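Local atomic coordinates of uncharacterized protein SPO1766 (Silicibacter pomeroyi, PDB entry 3DNX), a protein that is of unknown function but belongs to the MmcB-like family of the PDDEXK nuclease-like clan and is probably linked to DNA repair. Residues 53-58 and 79-84. Sequence-based numbering, arbitrary orientation.
Sequences EIWVIE and CDRYFW
R81 runs beside the indole of W55, both side chains leaving the same face of the sheet. Its CB makes a CH-pi contact over the indole, 4.0 Å from the centroid of the W55 five-membered ring. CG then passes near NE1, and R81 CD comes within 3.6 Å of W55 NE1. A chain extended through chi2 and chi3 (-168° and -160°) keeps the arginine alongside the ring, where one water accepts from both R81 NE and W55 NE1 in the planes of the two groups. The terminal nitrogens form a salt bridge with E117 (NH1) and a hydrogen bond to A115 O (NH2). F83 lies next to R81 against the indole: F83 CE2 reaches 3.4 Å from W55 CD2, over the ring face but toward its rim, the six-membered rings inclined at 39°. Were W55 reduced to an alanine, the F83 ring and the aliphatic part of R81 would probably lose the surface they share, and the water one of its donors.

Strands 54-59 and 81-86 are parallel neighbours in the mixed sheet, joined through helix 63-68 as a beta-alpha-beta crossover, consistent with the PDDEXK-like core expected from its family. V56 N donates to R81 O (3.0 Å), V56 O accepts from F83 N, and F83 O receives E58 N. On the other face, V56 CG1 meets Y82 CD1 at 3.6 Å, while its CG2 leans on C79 CB. Where the pairing begins, I54 O accepts from both D80 N and R81 N; D80 OD2 takes I54 N on its anti side at 2.7 Å, and that carboxylate also forms a salt bridge with R125.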
loop_
_atom_site.group_PDB
_atom_site.type_symbol
_atom_site.label_atom_id
_atom_site.label_comp_id
_atom_site.label_asym_id
_atom_site.label_seq_id
_atom_site.Cartn_x
_atom_site.Cartn_y
_atom_site.Cartn_z
ATOM N N GLU A 53 13.626 1.305 3.715
ATOM C CA GLU A 53 13.988 2.496 4.502
ATOM C C GLU A 53 12.679 3.251 4.882
ATOM O O GLU A 53 11.746 3.334 4.080
ATOM C CB GLU A 53 14.937 3.392 3.684
ATOM C CG GLU A 53 16.168 2.666 3.009
ATOM C CD GLU A 53 15.970 2.311 1.492
ATOM O OE1 GLU A 53 16.847 2.605 0.648
ATOM O OE2 GLU A 53 14.958 1.749 1.120
ATOM N N ILE A 54 12.568 3.718 6.121
ATOM C CA ILE A 54 11.367 4.436 6.569
ATOM C C ILE A 54 11.764 5.884 6.902
ATOM O O ILE A 54 12.671 6.134 7.705
ATOM C CB ILE A 54 10.678 3.731 7.786
ATOM C CG1 ILE A 54 10.130 2.361 7.363
ATOM C CG2 ILE A 54 9.488 4.562 8.339
ATOM C CD1 ILE A 54 10.044 1.389 8.505
ATOM N N TRP A 55 11.073 6.826 6.242
ATOM C CA TRP A 55 11.232 8.254 6.440
ATOM C C TRP A 55 9.947 8.851 6.962
ATOM O O TRP A 55 8.862 8.498 6.519
ATOM C CB TRP A 55 11.542 8.924 5.110
ATOM C CG TRP A 55 12.901 8.649 4.560
ATOM C CD1 TRP A 55 13.799 7.711 4.970
ATOM C CD2 TRP A 55 13.498 9.313 3.444
ATOM N NE1 TRP A 55 14.916 7.734 4.162
ATOM C CE2 TRP A 55 14.756 8.720 3.225
ATOM C CE3 TRP A 55 13.077 10.318 2.600
ATOM C CZ2 TRP A 55 15.614 9.131 2.211
ATOM C CZ3 TRP A 55 13.951 10.741 1.584
ATOM C CH2 TRP A 55 15.194 10.136 1.414
ATOM N N VAL A 56 10.066 9.722 7.941
ATOM C CA VAL A 56 8.954 10.509 8.416
ATOM C C VAL A 56 9.239 11.940 7.974
ATOM O O VAL A 56 10.353 12.485 8.191
ATOM C CB VAL A 56 8.815 10.416 9.941
ATOM C CG1 VAL A 56 8.022 11.631 10.509
ATOM C CG2 VAL A 56 8.213 9.049 10.320
ATOM N N ILE A 57 8.231 12.547 7.355
ATOM C CA ILE A 57 8.306 13.939 6.941
ATOM C C ILE A 57 7.131 14.691 7.541
ATOM O O ILE A 57 5.963 14.387 7.260
ATOM C CB ILE A 57 8.309 14.107 5.400
ATOM C CG1 ILE A 57 9.476 13.344 4.797
ATOM C CG2 ILE A 57 8.395 15.588 4.971
ATOM C CD1 ILE A 57 9.029 12.149 4.038
ATOM N N GLU A 58 7.460 15.678 8.378
ATOM C CA GLU A 58 6.488 16.561 8.943
ATOM C C GLU A 58 6.424 17.843 8.124
ATOM O O GLU A 58 7.433 18.595 8.042
ATOM C CB GLU A 58 6.847 16.876 10.407
ATOM C CG GLU A 58 6.603 15.756 11.356
ATOM C CD GLU A 58 5.133 15.440 11.499
ATOM O OE1 GLU A 58 4.435 16.185 12.219
ATOM O OE2 GLU A 58 4.676 14.448 10.899
ATOM N N CYS A 79 11.278 5.901 12.701
ATOM C CA CYS A 79 11.830 6.076 11.359
ATOM C C CYS A 79 13.341 5.887 11.310
ATOM O O CYS A 79 14.001 5.858 12.331
ATOM C CB CYS A 79 11.451 7.453 10.790
ATOM S SG CYS A 79 12.073 8.887 11.688
ATOM N N ASP A 80 13.857 5.658 10.111
ATOM C CA ASP A 80 15.282 5.651 9.862
ATOM C C ASP A 80 15.784 7.085 9.701
ATOM O O ASP A 80 16.865 7.393 10.170
ATOM C CB ASP A 80 15.613 4.867 8.602
ATOM C CG ASP A 80 15.228 3.431 8.697
ATOM O OD1 ASP A 80 15.594 2.754 9.691
ATOM O OD2 ASP A 80 14.589 2.959 7.768
ATOM N N ARG A 81 14.993 7.945 9.054
ATOM C CA ARG A 81 15.339 9.346 8.822
ATOM C C ARG A 81 14.098 10.209 9.037
ATOM O O ARG A 81 13.011 9.840 8.630
ATOM C CB ARG A 81 15.875 9.563 7.416
ATOM C CG ARG A 81 17.148 8.791 7.105
ATOM C CD ARG A 81 17.764 9.268 5.818
ATOM N NE ARG A 81 18.680 8.295 5.238
ATOM C CZ ARG A 81 20.002 8.416 5.154
ATOM N NH1 ARG A 81 20.710 7.449 4.597
ATOM N NH2 ARG A 81 20.623 9.491 5.571
ATOM N N TYR A 82 14.289 11.313 9.732
ATOM C CA TYR A 82 13.263 12.318 10.047
ATOM C C TYR A 82 13.568 13.658 9.380
ATOM O O TYR A 82 14.709 14.196 9.472
ATOM C CB TYR A 82 13.185 12.532 11.569
ATOM C CG TYR A 82 12.201 13.593 11.930
ATOM C CD1 TYR A 82 10.863 13.296 12.058
ATOM C CD2 TYR A 82 12.616 14.916 12.150
ATOM C CE1 TYR A 82 9.934 14.282 12.363
ATOM C CE2 TYR A 82 11.701 15.906 12.435
ATOM C CZ TYR A 82 10.363 15.566 12.579
ATOM O OH TYR A 82 9.435 16.522 12.883
ATOM N N PHE A 83 12.557 14.193 8.685
ATOM C CA PHE A 83 12.648 15.436 7.904
ATOM C C PHE A 83 11.512 16.370 8.246
ATOM O O PHE A 83 10.374 15.928 8.555
ATOM C CB PHE A 83 12.501 15.242 6.396
ATOM C CG PHE A 83 13.505 14.311 5.773
ATOM C CD1 PHE A 83 14.541 14.787 4.998
ATOM C CD2 PHE A 83 13.371 12.935 5.940
ATOM C CE1 PHE A 83 15.448 13.909 4.399
ATOM C CE2 PHE A 83 14.257 12.061 5.345
ATOM C CZ PHE A 83 15.309 12.545 4.592
ATOM N N TRP A 84 11.828 17.668 8.149
ATOM C CA TRP A 84 10.824 18.713 8.012
ATOM C C TRP A 84 10.606 19.016 6.543
ATOM O O TRP A 84 11.519 18.853 5.753
ATOM C CB TRP A 84 11.250 19.977 8.727
ATOM C CG TRP A 84 11.580 19.783 10.162
ATOM C CD1 TRP A 84 12.807 19.562 10.678
ATOM C CD2 TRP A 84 10.664 19.797 11.270
ATOM N NE1 TRP A 84 12.726 19.445 12.054
ATOM C CE2 TRP A 84 11.409 19.558 12.424
ATOM C CE3 TRP A 84 9.279 19.982 11.383
ATOM C CZ2 TRP A 84 10.827 19.525 13.687
ATOM C CZ3 TRP A 84 8.700 19.928 12.628
ATOM C CH2 TRP A 84 9.462 19.693 13.755
HETATM O O HOH W 1 17.471 5.852 4.372
#